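Local coordinates for protein L-Ala-D/L-Glu Epimerase (Escherichia coli, PDB 1JPD) that belongs to the enolase superfamily, joining an N-terminal domain of the mandelate racemase / muconate lactonizing enzyme type to a C-terminal TIM-barrel-like domain, at residues 90-95 with 249-254; 97-102 with 112-117; 180-185 with 227-232; 235-240 with 270-275; 281-286 with 313-318. All blocks are in the same frame, centred on the assembly; numbering follows the deposited sequence.

Contacts 1 and 4 are buried, contacts 3 and 5 are partly buried, and contact 2 lies at the surface. Contacts 1 and 2 share helix 89-104. Contact 1 ties it to the barrel by polar bonds. Contact 2 holds it to helix 110-114 by apolar packing, with no hydrogen bond between the segments. Contacts 3, 4 and 5 lie in the barrel domain. Contact 3 is polar and joins two loops that follow barrel strands. Contact 4 is an aromatic and aliphatic cluster, and it touches contact 3 through L240. Contact 5 mixes one hydrogen bond with leucine packing. Contact 1 also meets contact 3, where K253 forms a salt bridge with D228.

Contact 1 of 5, residues 90-95 with 249-254; sequences ARNALD and IKLDKT
R91 and N92 of helix 89-104 reach across to the short helix 251-254. The contact joins two parts of the enolase-superfamily fold. The long helix comes from the N-terminal domain. The short helix follows barrel strand 246-249. R91 comes first along the helix. Its chain bends at the third torsion (chi3 77°), and this turns the guanidinium toward the end of the short helix. NH2 donates to T254 O at 2.9 Å. The oxygen lies at the guanidinium edge, and the donor sits in the carbonyl plane. NE of the same group bonds to G255 O, so two successive carbonyls grip one flat group. The T254 hydroxyl turns to G256 O instead.

N92 is next and makes the closest backbone approach, with its CA 5.7 Å from D252 CA. Its CG stands anti to the backbone N (chi1 -174°), which carries the amide over the first turn of the short helix. ND2 donates to D252 OD1 at 3.0 Å. The amide and carboxylate planes are nearly perpendicular, and the nitrogen meets the oxygen from above the carboxylate plane. T49 N also bonds to OD1, so two N-H groups hold this buried acid. N92 OD1 packs against L251 CB at 3.2 Å, with the two side chains crossing at about a right angle. K250 stands at the N-cap of the short helix, and its O accepts from both K253 N and T254 N. One turn past R91, D95 carries the link on to helix 257-269: its OD2 bonds to T258 OG1.

Contact 2 of 5, residues 97-102 with 112-117; sequences ALWDLA and DLIGIT
L113 is the centre of the packing between helix 110-114 and helix 89-104. A chi1 of -178° swings its CG away from its own N, and the branch points at the last turns of the longer helix. CD2 does most of the touching. It lies 3.8 Å from A102 C and 4.1 Å from A102 CB. It also meets W99 from the side of the indole. There CD2 is 4.0 Å from CE3 and near the ring plane, so the methyl touches the edge of the ring and not its face. The backbone O of W99 is equally far from CD2. W99 is fixed by other groups too: NE1 bonds to T258 OG1, and R78 makes a cation-pi contact with the ring.

The two helices follow each other closely in the N-terminal domain, with nine residues between the segments. The second one ends in a Schellman motif. G115 is its C-prime residue and has a positive phi of 98°. I116 N bonds back to A111 O, and G115 N to D112 O.

Away from L113 the packing thins. I114 sits at the margin and turns CD1 toward the six-membered ring of W99, but the modelled closeness there is doubtful. No hydrogen bond joins the two segments. D112, G115 and T117 are exposed to solvent, and the chain after G115 runs away from the longer helix.

Contact 3 of 5, residues 180-185 with 227-232; sequences ANESWR and ADESCH
The E182 carboxylate, which lies against E229, is gripped at both oxygens. OE1 forms a salt bridge with R53 NE, and OE2 accepts from A210 N. These two partners hold it in place beside a second acid. E182 OE1 and E229 OE2 lie close, 3.6 Å apart.

E182 also touches the aliphatic part of E229. Its OE1 is 3.6 Å from E229 CG. E229 bends at its second torsion (chi2 79°). The two carboxylates lie one over the other, face to face, with their planes 32° apart. N181 comes from the neighbouring position, and its ND2 is 3.2 Å from E229 OE2. A water sits between the loops. It lies 2.6 Å from D228 OD2 and accepts weakly from N181 ND2.

Each loop contains a tight turn. A type I' turn spans A180 to S183, where A180 O accepts from both S183 N and S183 OG. A type I turn spans D228 to C231. The loops follow strands 175-179 and 225-227, at the C-terminal ends of parallel barrel strands. That is where TIM-barrel enzymes of the enolase superfamily keep their active site.

Contact 4 of 5, residues 235-240 with 270-275; sequences SNLKAL and QGFSLM
F272 and L237 make the main aromatic contact. The L237 methyl CD2 sits over one face of the phenyl ring, 4.2 Å from its centroid and 27° off the ring normal. This is a CH-pi contact. The two side chains run antiparallel, and the methyl lies above the CE1-CD1 side of the ring. A chi1 of -66° points the F272 ring at the helix.

The remaining contacts of the ring are at its far end. L240, one turn along the helix, brings CB to 4.0 Å from F272 CE2. Its backbone C lies at the ring edge, near the ring plane. L237 O is 3.7 Å from F272 CZ. The ring tip therefore rests against the backbone of the helix turn between the two leucines. K241 adds a cation-pi contact with the same ring.

The polar side is slight, and no hydrogen bond joins the two segments. The extended Q270 side chain passes L237 at an angle, and its NE2 lies 3.8 Å from L237 CD1. That amide bonds to E266 OE2, and Q270 O accepts from K241 NZ. G271 ends the preceding helix as the C-prime residue of a Schellman motif, with F272 N bonded to A267 O. This sharp exit places F272 just ahead of the strand.

The contact lies on the outer layer of the barrel. L237 also packs on L263 and E266 of helix 257-269, while L240 reaches V247 of strand 246-249. Strand 273-276, which F272 leads into, runs parallel beside that strand.

Contact 5 of 5, residues 281-286 with 313-318; sequences CTSRAI and PALQFT
L315 lies against the first turn of helix 283-289, and its side chain can be followed atom by atom. Its CB is 3.7 Å from S283 OG. Its CG is next to S283 CB, at 3.8 Å. The first torsion (chi1 -69°) places CG opposite the carbonyl carbon and directs the chain along the helix face. CD1 then reaches the next turn, 3.6 Å from I286 CB and 3.7 Å from I286 CG2. The leucine thus bridges two residues three apart on one side of the helix. I286 presents its branch point here, and the two side chains cross obliquely.

The backbone of L315 makes the polar link. Its N-H donates to S283 OG at 3.0 Å, and the bond is almost straight (176°). The serine hydroxyl also bonds to D310 OD2, so two groups fix its rotation. A314 closes over the same hydroxyl with CA and CB, each 3.6 Å from OG.

The helix start is capped separately. T282 is the N-cap residue, and its OG1 accepts from R284 N at 3.2 Å. T282 OG1 also bonds to E47 OE1.

The contact joins the end of the chain to the helix that follows barrel strand 273-276. L315 and I286 both pack on L322 of strand 321-323, which pairs antiparallel with strand 316-318 at one margin of the barrel sheet. On another side R284 leaves the helix for the N-terminal sheet, forming salt bridges with E47 of strand 42-48 and E12 of strand 6-15.

Contact 1 of 5, residues 90-95 with 249-254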
# COMPACT_ATOMS: atom_id res chain seq x y z
N ALA A 90 -7.66 -1.21 12.34
CA ALA A 90 -8.36 -2.21 13.15
C ALA A 90 -9.14 -3.17 12.27
O ALA A 90 -8.93 -4.38 12.33
CB ALA A 90 -9.30 -1.52 14.16
N ARG A 91 -10.03 -2.64 11.45
CA ARG A 91 -10.81 -3.52 10.60
C ARG A 91 -9.91 -4.33 9.67
O ARG A 91 -10.23 -5.47 9.34
CB ARG A 91 -11.83 -2.74 9.77
CG ARG A 91 -12.86 -3.65 9.11
CD ARG A 91 -13.98 -2.88 8.43
NE ARG A 91 -13.58 -2.32 7.14
CZ ARG A 91 -14.36 -1.56 6.38
NH1 ARG A 91 -15.60 -1.27 6.79
NH2 ARG A 91 -13.92 -1.10 5.22
N ASN A 92 -8.78 -3.75 9.27
CA ASN A 92 -7.86 -4.45 8.38
C ASN A 92 -7.33 -5.73 9.02
O ASN A 92 -7.31 -6.79 8.38
CB ASN A 92 -6.70 -3.54 7.99
CG ASN A 92 -5.79 -4.18 6.95
OD1 ASN A 92 -6.25 -4.90 6.06
ND2 ASN A 92 -4.49 -3.90 7.05
N ALA A 93 -6.89 -5.65 10.28
CA ALA A 93 -6.38 -6.83 10.96
C ALA A 93 -7.46 -7.91 11.06
O ALA A 93 -7.21 -9.08 10.78
CB ALA A 93 -5.88 -6.46 12.34
N LEU A 94 -8.67 -7.51 11.45
CA LEU A 94 -9.75 -8.48 11.59
C LEU A 94 -10.19 -9.08 10.26
O LEU A 94 -10.34 -10.31 10.13
CB LEU A 94 -10.96 -7.84 12.28
CG LEU A 94 -10.65 -7.43 13.72
CD1 LEU A 94 -11.86 -6.75 14.33
CD2 LEU A 94 -10.24 -8.65 14.52
N ASP A 95 -10.40 -8.23 9.27
CA ASP A 95 -10.82 -8.69 7.95
C ASP A 95 -9.78 -9.66 7.40
O ASP A 95 -10.13 -10.72 6.88
CB ASP A 95 -11.00 -7.49 7.01
CG ASP A 95 -11.54 -7.89 5.64
OD1 ASP A 95 -10.73 -8.13 4.72
OD2 ASP A 95 -12.77 -7.97 5.48
N ILE A 249 -4.19 1.81 -3.69
CA ILE A 249 -4.92 0.99 -2.72
C ILE A 249 -4.01 0.41 -1.64
O ILE A 249 -2.99 -0.22 -1.95
CB ILE A 249 -5.64 -0.19 -3.42
CG1 ILE A 249 -6.66 0.33 -4.43
CG2 ILE A 249 -6.34 -1.07 -2.37
CD1 ILE A 249 -7.25 -0.75 -5.32
N LYS A 250 -4.38 0.61 -0.38
CA LYS A 250 -3.64 0.08 0.76
C LYS A 250 -4.65 -0.49 1.73
O LYS A 250 -5.63 0.18 2.09
CB LYS A 250 -2.84 1.17 1.46
CG LYS A 250 -1.66 1.65 0.66
CD LYS A 250 -0.83 2.63 1.46
CE LYS A 250 0.31 3.14 0.62
NZ LYS A 250 1.20 4.05 1.38
N LEU A 251 -4.43 -1.74 2.15
CA LEU A 251 -5.36 -2.40 3.06
C LEU A 251 -5.61 -1.66 4.38
O LEU A 251 -6.73 -1.70 4.90
CB LEU A 251 -4.90 -3.83 3.35
CG LEU A 251 -4.72 -4.72 2.12
CD1 LEU A 251 -4.64 -6.17 2.58
CD2 LEU A 251 -5.87 -4.53 1.15
N ASP A 252 -4.60 -0.98 4.91
CA ASP A 252 -4.78 -0.23 6.15
C ASP A 252 -5.75 0.94 5.95
O ASP A 252 -6.41 1.37 6.89
CB ASP A 252 -3.44 0.30 6.67
CG ASP A 252 -2.53 -0.80 7.19
OD1 ASP A 252 -2.95 -1.56 8.10
OD2 ASP A 252 -1.38 -0.91 6.70
N LYS A 253 -5.82 1.47 4.73
CA LYS A 253 -6.72 2.58 4.44
C LYS A 253 -8.12 2.09 4.05
O LYS A 253 -9.12 2.71 4.40
CB LYS A 253 -6.15 3.48 3.32
CG LYS A 253 -4.83 4.17 3.65
CD LYS A 253 -4.38 5.09 2.50
CE LYS A 253 -4.13 4.30 1.22
NZ LYS A 253 -3.77 5.16 0.04
N THR A 254 -8.19 0.98 3.31
CA THR A 254 -9.49 0.43 2.89
C THR A 254 -10.11 -0.35 4.05
O THR A 254 -11.30 -0.65 4.04
CB THR A 254 -9.36 -0.58 1.72
OG1 THR A 254 -8.54 -1.68 2.12
CG2 THR A 254 -8.77 0.09 0.48

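Contact 2 of 5, residues 97-102 with 112-117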
# COMPACT_ATOMS: atom_id res chain seq x y z
N ALA A 97 -7.56 -11.37 9.16
CA ALA A 97 -7.54 -12.56 10.01
C ALA A 97 -8.67 -13.51 9.60
O ALA A 97 -8.48 -14.72 9.58
CB ALA A 97 -7.67 -12.16 11.47
N LEU A 98 -9.84 -12.96 9.28
CA LEU A 98 -10.97 -13.78 8.86
C LEU A 98 -10.71 -14.46 7.51
O LEU A 98 -11.11 -15.61 7.31
CB LEU A 98 -12.25 -12.95 8.77
CG LEU A 98 -12.83 -12.40 10.08
CD1 LEU A 98 -14.06 -11.55 9.78
CD2 LEU A 98 -13.18 -13.55 11.01
N TRP A 99 -10.06 -13.75 6.59
CA TRP A 99 -9.75 -14.32 5.27
C TRP A 99 -8.76 -15.47 5.42
O TRP A 99 -8.87 -16.50 4.76
CB TRP A 99 -9.11 -13.28 4.34
CG TRP A 99 -10.07 -12.41 3.60
CD1 TRP A 99 -10.40 -11.11 3.89
CD2 TRP A 99 -10.81 -12.76 2.43
NE1 TRP A 99 -11.30 -10.63 2.97
CE2 TRP A 99 -11.57 -11.63 2.06
CE3 TRP A 99 -10.91 -13.92 1.66
CZ2 TRP A 99 -12.42 -11.62 0.95
CZ3 TRP A 99 -11.76 -13.91 0.56
CH2 TRP A 99 -12.50 -12.77 0.22
N ASP A 100 -7.77 -15.28 6.30
CA ASP A 100 -6.75 -16.29 6.54
C ASP A 100 -7.42 -17.54 7.08
O ASP A 100 -7.11 -18.65 6.66
CB ASP A 100 -5.74 -15.77 7.55
CG ASP A 100 -4.45 -16.55 7.54
OD1 ASP A 100 -3.85 -16.72 8.62
OD2 ASP A 100 -4.03 -16.98 6.44
N LEU A 101 -8.34 -17.34 8.02
CA LEU A 101 -9.08 -18.42 8.64
C LEU A 101 -9.99 -19.12 7.64
O LEU A 101 -10.11 -20.34 7.64
CB LEU A 101 -9.93 -17.88 9.79
CG LEU A 101 -10.82 -18.89 10.51
CD1 LEU A 101 -9.97 -19.91 11.26
CD2 LEU A 101 -11.74 -18.14 11.46
N ALA A 102 -10.65 -18.34 6.79
CA ALA A 102 -11.55 -18.92 5.80
C ALA A 102 -10.80 -19.74 4.73
O ALA A 102 -11.38 -20.63 4.11
CB ALA A 102 -12.37 -17.82 5.13
N ASP A 112 -6.08 -19.03 -4.04
CA ASP A 112 -7.02 -20.01 -4.57
C ASP A 112 -8.43 -19.82 -4.03
O ASP A 112 -9.41 -20.05 -4.73
CB ASP A 112 -6.53 -21.43 -4.29
CG ASP A 112 -5.29 -21.78 -5.10
OD1 ASP A 112 -5.28 -21.50 -6.32
OD2 ASP A 112 -4.33 -22.34 -4.53
N LEU A 113 -8.53 -19.42 -2.77
CA LEU A 113 -9.85 -19.20 -2.18
C LEU A 113 -10.56 -18.15 -3.03
O LEU A 113 -11.71 -18.33 -3.42
CB LEU A 113 -9.71 -18.70 -0.73
CG LEU A 113 -10.99 -18.46 0.05
CD1 LEU A 113 -11.79 -19.74 0.15
CD2 LEU A 113 -10.65 -17.94 1.44
N ILE A 114 -9.86 -17.05 -3.32
CA ILE A 114 -10.42 -15.98 -4.14
C ILE A 114 -10.61 -16.52 -5.54
O ILE A 114 -11.62 -16.24 -6.20
CB ILE A 114 -9.48 -14.76 -4.23
CG1 ILE A 114 -9.08 -14.29 -2.84
CG2 ILE A 114 -10.17 -13.64 -5.01
CD1 ILE A 114 -10.20 -13.71 -2.06
N GLY A 115 -9.63 -17.28 -6.01
CA GLY A 115 -9.69 -17.84 -7.34
C GLY A 115 -8.92 -17.04 -8.37
O GLY A 115 -9.28 -17.02 -9.55
N ILE A 116 -7.86 -16.37 -7.93
CA ILE A 116 -7.03 -15.58 -8.85
C ILE A 116 -5.66 -16.24 -8.95
O ILE A 116 -5.27 -17.01 -8.07
CB ILE A 116 -6.87 -14.11 -8.37
CG1 ILE A 116 -6.25 -14.06 -6.97
CG2 ILE A 116 -8.22 -13.42 -8.34
CD1 ILE A 116 -4.76 -14.28 -6.96
N THR A 117 -4.93 -15.95 -10.01
CA THR A 117 -3.61 -16.55 -10.18
C THR A 117 -2.50 -15.55 -9.91
O THR A 117 -2.49 -14.44 -10.44
CB THR A 117 -3.42 -17.10 -11.61
OG1 THR A 117 -4.43 -18.08 -11.88
CG2 THR A 117 -2.04 -17.74 -11.76

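Contact 3 of 5, residues 180-185 with 227-232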
# COMPACT_ATOMS: atom_id res chain seq x y z
N ALA A 180 5.67 12.62 -4.78
CA ALA A 180 5.95 13.97 -4.28
C ALA A 180 5.45 14.08 -2.84
O ALA A 180 5.65 15.10 -2.17
CB ALA A 180 5.27 15.01 -5.17
N ASN A 181 4.78 13.03 -2.38
CA ASN A 181 4.29 12.93 -1.01
C ASN A 181 3.71 14.22 -0.39
O ASN A 181 4.15 14.66 0.68
CB ASN A 181 5.44 12.41 -0.14
CG ASN A 181 4.98 11.91 1.21
OD1 ASN A 181 5.66 12.13 2.22
ND2 ASN A 181 3.83 11.21 1.25
N GLU A 182 2.73 14.83 -1.05
CA GLU A 182 2.08 16.05 -0.56
C GLU A 182 2.97 17.28 -0.34
O GLU A 182 2.56 18.22 0.34
CB GLU A 182 1.34 15.75 0.75
CG GLU A 182 0.23 14.73 0.63
CD GLU A 182 -0.57 14.55 1.91
OE1 GLU A 182 -0.02 14.05 2.91
OE2 GLU A 182 -1.76 14.93 1.91
N SER A 183 4.17 17.31 -0.92
CA SER A 183 5.05 18.45 -0.71
C SER A 183 5.00 19.53 -1.80
O SER A 183 5.56 20.61 -1.62
CB SER A 183 6.49 17.98 -0.54
OG SER A 183 6.98 17.39 -1.74
N TRP A 184 4.34 19.24 -2.92
CA TRP A 184 4.26 20.20 -4.01
C TRP A 184 3.12 21.19 -3.84
O TRP A 184 2.25 21.00 -2.99
CB TRP A 184 4.12 19.46 -5.34
CG TRP A 184 5.39 18.77 -5.78
CD1 TRP A 184 6.51 18.54 -5.03
CD2 TRP A 184 5.64 18.18 -7.06
NE1 TRP A 184 7.43 17.83 -5.76
CE2 TRP A 184 6.93 17.60 -7.01
CE3 TRP A 184 4.90 18.07 -8.25
CZ2 TRP A 184 7.49 16.92 -8.09
CZ3 TRP A 184 5.46 17.40 -9.33
CH2 TRP A 184 6.75 16.83 -9.24
N ARG A 185 3.12 22.25 -4.65
CA ARG A 185 2.06 23.25 -4.56
C ARG A 185 1.36 23.52 -5.89
O ARG A 185 1.84 23.13 -6.96
CB ARG A 185 2.63 24.55 -3.98
CG ARG A 185 3.06 24.44 -2.52
CD ARG A 185 1.87 24.19 -1.57
NE ARG A 185 2.30 23.99 -0.19
CZ ARG A 185 2.57 22.80 0.36
NH1 ARG A 185 2.45 21.69 -0.35
NH2 ARG A 185 3.00 22.73 1.61
N ALA A 227 -3.68 9.11 -6.62
CA ALA A 227 -4.15 9.50 -5.30
C ALA A 227 -3.63 8.49 -4.29
O ALA A 227 -3.70 7.28 -4.51
CB ALA A 227 -5.68 9.52 -5.27
N ASP A 228 -3.10 9.00 -3.18
CA ASP A 228 -2.58 8.16 -2.11
C ASP A 228 -3.32 8.52 -0.82
O ASP A 228 -4.26 7.83 -0.43
CB ASP A 228 -1.08 8.38 -1.93
CG ASP A 228 -0.45 7.39 -0.96
OD1 ASP A 228 -1.17 6.51 -0.44
OD2 ASP A 228 0.78 7.49 -0.73
N GLU A 229 -2.90 9.60 -0.17
CA GLU A 229 -3.56 10.02 1.05
C GLU A 229 -5.01 10.39 0.75
O GLU A 229 -5.87 10.26 1.61
CB GLU A 229 -2.83 11.20 1.71
CG GLU A 229 -1.54 10.82 2.44
CD GLU A 229 -0.35 10.62 1.50
OE1 GLU A 229 -0.57 10.40 0.28
OE2 GLU A 229 0.81 10.66 1.98
N SER A 230 -5.29 10.84 -0.47
CA SER A 230 -6.65 11.23 -0.84
C SER A 230 -7.58 10.06 -1.12
O SER A 230 -8.78 10.26 -1.28
CB SER A 230 -6.63 12.14 -2.06
OG SER A 230 -5.90 13.33 -1.80
N CYS A 231 -7.03 8.85 -1.19
CA CYS A 231 -7.85 7.68 -1.45
C CYS A 231 -7.88 6.64 -0.33
O CYS A 231 -6.86 6.01 -0.05
CB CYS A 231 -7.37 6.99 -2.72
SG CYS A 231 -8.14 5.38 -2.96
N HIS A 232 -9.05 6.43 0.28
CA HIS A 232 -9.18 5.43 1.35
C HIS A 232 -10.08 4.27 0.92
O HIS A 232 -9.66 3.11 0.91
CB HIS A 232 -9.81 6.00 2.61
CG HIS A 232 -9.10 7.19 3.18
ND1 HIS A 232 -9.21 7.54 4.51
CD2 HIS A 232 -8.34 8.14 2.59
CE1 HIS A 232 -8.55 8.67 4.71
NE2 HIS A 232 -8.01 9.05 3.57
O HOH W 1 2.14 9.61 -1.19

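Contact 4 of 5, residues 235-240 with 270-275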
# COMPACT_ATOMS: atom_id res chain seq x y z
N SER A 235 -15.81 5.32 -1.09
CA SER A 235 -16.46 6.56 -0.69
C SER A 235 -15.79 7.83 -1.23
O SER A 235 -16.46 8.85 -1.44
CB SER A 235 -16.53 6.60 0.84
OG SER A 235 -17.07 7.81 1.33
N ASN A 236 -14.48 7.79 -1.47
CA ASN A 236 -13.77 8.97 -1.98
C ASN A 236 -13.78 9.04 -3.51
O ASN A 236 -13.47 10.08 -4.10
CB ASN A 236 -12.31 9.00 -1.48
CG ASN A 236 -12.18 8.72 0.02
OD1 ASN A 236 -12.02 7.58 0.43
ND2 ASN A 236 -12.25 9.77 0.83
N LEU A 237 -14.13 7.94 -4.17
CA LEU A 237 -14.13 7.90 -5.63
C LEU A 237 -14.80 9.08 -6.33
O LEU A 237 -14.33 9.53 -7.38
CB LEU A 237 -14.74 6.59 -6.13
CG LEU A 237 -13.80 5.40 -5.93
CD1 LEU A 237 -14.46 4.11 -6.39
CD2 LEU A 237 -12.53 5.66 -6.70
N LYS A 238 -15.88 9.59 -5.76
CA LYS A 238 -16.57 10.72 -6.36
C LYS A 238 -15.66 11.94 -6.36
O LYS A 238 -15.45 12.58 -7.39
CB LYS A 238 -17.84 11.04 -5.58
CG LYS A 238 -18.46 12.37 -5.96
CD LYS A 238 -19.31 12.89 -4.82
CE LYS A 238 -19.92 14.23 -5.16
NZ LYS A 238 -20.67 14.73 -3.99
N ALA A 239 -15.13 12.26 -5.18
CA ALA A 239 -14.25 13.41 -5.01
C ALA A 239 -13.04 13.30 -5.92
O ALA A 239 -12.62 14.29 -6.54
CB ALA A 239 -13.81 13.52 -3.56
N LEU A 240 -12.47 12.10 -6.01
CA LEU A 240 -11.29 11.89 -6.83
C LEU A 240 -11.51 12.07 -8.34
O LEU A 240 -10.60 12.50 -9.05
CB LEU A 240 -10.71 10.49 -6.57
CG LEU A 240 -10.28 10.16 -5.13
CD1 LEU A 240 -9.67 8.76 -5.11
CD2 LEU A 240 -9.29 11.18 -4.61
N GLN A 270 -15.04 3.04 -12.94
CA GLN A 270 -15.13 4.48 -13.13
C GLN A 270 -13.98 5.07 -13.93
O GLN A 270 -13.83 6.29 -13.99
CB GLN A 270 -15.26 5.20 -11.79
CG GLN A 270 -16.58 4.94 -11.11
CD GLN A 270 -16.80 5.83 -9.91
OE1 GLN A 270 -16.63 7.05 -9.99
NE2 GLN A 270 -17.20 5.23 -8.79
N GLY A 271 -13.16 4.21 -14.52
CA GLY A 271 -12.06 4.68 -15.34
C GLY A 271 -10.73 4.93 -14.67
O GLY A 271 -9.81 5.47 -15.30
N PHE A 272 -10.61 4.56 -13.40
CA PHE A 272 -9.37 4.76 -12.68
C PHE A 272 -8.41 3.60 -12.90
O PHE A 272 -8.84 2.45 -13.04
CB PHE A 272 -9.61 4.89 -11.17
CG PHE A 272 -10.38 6.11 -10.76
CD1 PHE A 272 -11.77 6.06 -10.61
CD2 PHE A 272 -9.72 7.29 -10.46
CE1 PHE A 272 -12.48 7.17 -10.17
CE2 PHE A 272 -10.43 8.41 -10.02
CZ PHE A 272 -11.81 8.35 -9.87
N SER A 273 -7.11 3.89 -12.93
CA SER A 273 -6.10 2.85 -13.05
C SER A 273 -5.76 2.52 -11.59
O SER A 273 -6.00 3.33 -10.70
CB SER A 273 -4.87 3.35 -13.82
OG SER A 273 -4.52 4.67 -13.47
N LEU A 274 -5.22 1.33 -11.34
CA LEU A 274 -4.92 0.96 -9.96
C LEU A 274 -3.45 0.76 -9.64
O LEU A 274 -2.64 0.44 -10.51
CB LEU A 274 -5.66 -0.32 -9.58
CG LEU A 274 -7.16 -0.45 -9.85
CD1 LEU A 274 -7.64 -1.78 -9.31
CD2 LEU A 274 -7.92 0.70 -9.21
N MET A 275 -3.13 0.93 -8.37
CA MET A 275 -1.78 0.73 -7.87
C MET A 275 -1.98 0.05 -6.52
O MET A 275 -2.96 0.32 -5.83
CB MET A 275 -1.07 2.06 -7.68
CG MET A 275 0.35 1.89 -7.24
SD MET A 275 1.14 3.45 -6.84
CE MET A 275 2.58 2.83 -6.02

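Contact 5 of 5, residues 281-286 with 313-318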
# COMPACT_ATOMS: atom_id res chain seq x y z
N CYS A 281 5.55 -3.04 7.25
CA CYS A 281 4.88 -4.22 7.79
C CYS A 281 5.73 -5.48 7.64
O CYS A 281 6.84 -5.42 7.11
CB CYS A 281 3.57 -4.42 7.03
SG CYS A 281 3.82 -4.62 5.22
N THR A 282 5.21 -6.61 8.10
CA THR A 282 5.91 -7.88 7.96
C THR A 282 5.30 -8.56 6.74
O THR A 282 4.30 -8.06 6.19
CB THR A 282 5.72 -8.82 9.17
OG1 THR A 282 4.40 -9.37 9.14
CG2 THR A 282 5.92 -8.06 10.47
N SER A 283 5.87 -9.69 6.33
CA SER A 283 5.35 -10.40 5.16
C SER A 283 3.87 -10.72 5.28
O SER A 283 3.17 -10.83 4.28
CB SER A 283 6.14 -11.69 4.93
OG SER A 283 7.47 -11.40 4.54
N ARG A 284 3.38 -10.85 6.52
CA ARG A 284 1.98 -11.17 6.75
C ARG A 284 1.04 -10.20 6.05
O ARG A 284 0.04 -10.61 5.47
CB ARG A 284 1.67 -11.19 8.25
CG ARG A 284 2.13 -12.46 8.97
CD ARG A 284 1.79 -12.42 10.45
NE ARG A 284 2.36 -11.23 11.07
CZ ARG A 284 2.86 -11.19 12.30
NH1 ARG A 284 2.87 -12.28 13.06
NH2 ARG A 284 3.39 -10.06 12.75
N ALA A 285 1.38 -8.92 6.08
CA ALA A 285 0.54 -7.90 5.45
C ALA A 285 0.63 -7.91 3.93
O ALA A 285 -0.36 -7.64 3.25
CB ALA A 285 0.89 -6.51 5.99
N ILE A 286 1.81 -8.22 3.39
CA ILE A 286 1.96 -8.26 1.95
C ILE A 286 1.15 -9.44 1.41
O ILE A 286 0.36 -9.28 0.47
CB ILE A 286 3.44 -8.41 1.54
CG1 ILE A 286 4.27 -7.29 2.17
CG2 ILE A 286 3.58 -8.31 0.03
CD1 ILE A 286 3.76 -5.88 1.82
N PRO A 313 8.32 -18.07 8.34
CA PRO A 313 9.03 -17.73 7.10
C PRO A 313 8.58 -16.38 6.54
O PRO A 313 7.49 -15.89 6.85
CB PRO A 313 8.65 -18.87 6.18
CG PRO A 313 7.21 -19.07 6.53
CD PRO A 313 7.25 -19.05 8.06
N ALA A 314 9.42 -15.81 5.69
CA ALA A 314 9.14 -14.53 5.09
C ALA A 314 9.07 -14.66 3.58
O ALA A 314 9.49 -15.67 3.01
CB ALA A 314 10.21 -13.53 5.47
N LEU A 315 8.54 -13.63 2.92
CA LEU A 315 8.45 -13.61 1.47
C LEU A 315 9.85 -13.27 0.95
O LEU A 315 10.59 -12.52 1.59
CB LEU A 315 7.46 -12.54 1.00
CG LEU A 315 5.99 -12.78 1.28
CD1 LEU A 315 5.20 -11.54 0.90
CD2 LEU A 315 5.49 -13.99 0.51
N GLN A 316 10.20 -13.81 -0.21
CA GLN A 316 11.52 -13.55 -0.76
C GLN A 316 11.58 -12.34 -1.68
O GLN A 316 10.94 -12.29 -2.73
CB GLN A 316 12.04 -14.81 -1.47
CG GLN A 316 12.32 -15.95 -0.49
CD GLN A 316 13.21 -15.51 0.68
OE1 GLN A 316 14.39 -15.20 0.48
NE2 GLN A 316 12.65 -15.47 1.88
N PHE A 317 12.37 -11.35 -1.26
CA PHE A 317 12.56 -10.11 -1.99
C PHE A 317 14.01 -9.95 -2.45
O PHE A 317 14.94 -10.14 -1.68
CB PHE A 317 12.25 -8.89 -1.12
CG PHE A 317 10.80 -8.69 -0.80
CD1 PHE A 317 10.27 -9.14 0.40
CD2 PHE A 317 9.99 -7.96 -1.67
CE1 PHE A 317 8.94 -8.87 0.74
CE2 PHE A 317 8.66 -7.68 -1.34
CZ PHE A 317 8.14 -8.13 -0.13
N THR A 318 14.18 -9.56 -3.71
CA THR A 318 15.50 -9.27 -4.28
C THR A 318 15.30 -7.86 -4.83
O THR A 318 14.15 -7.45 -5.06
CB THR A 318 15.89 -10.23 -5.43
OG1 THR A 318 14.98 -10.06 -6.53
CG2 THR A 318 15.86 -11.67 -4.95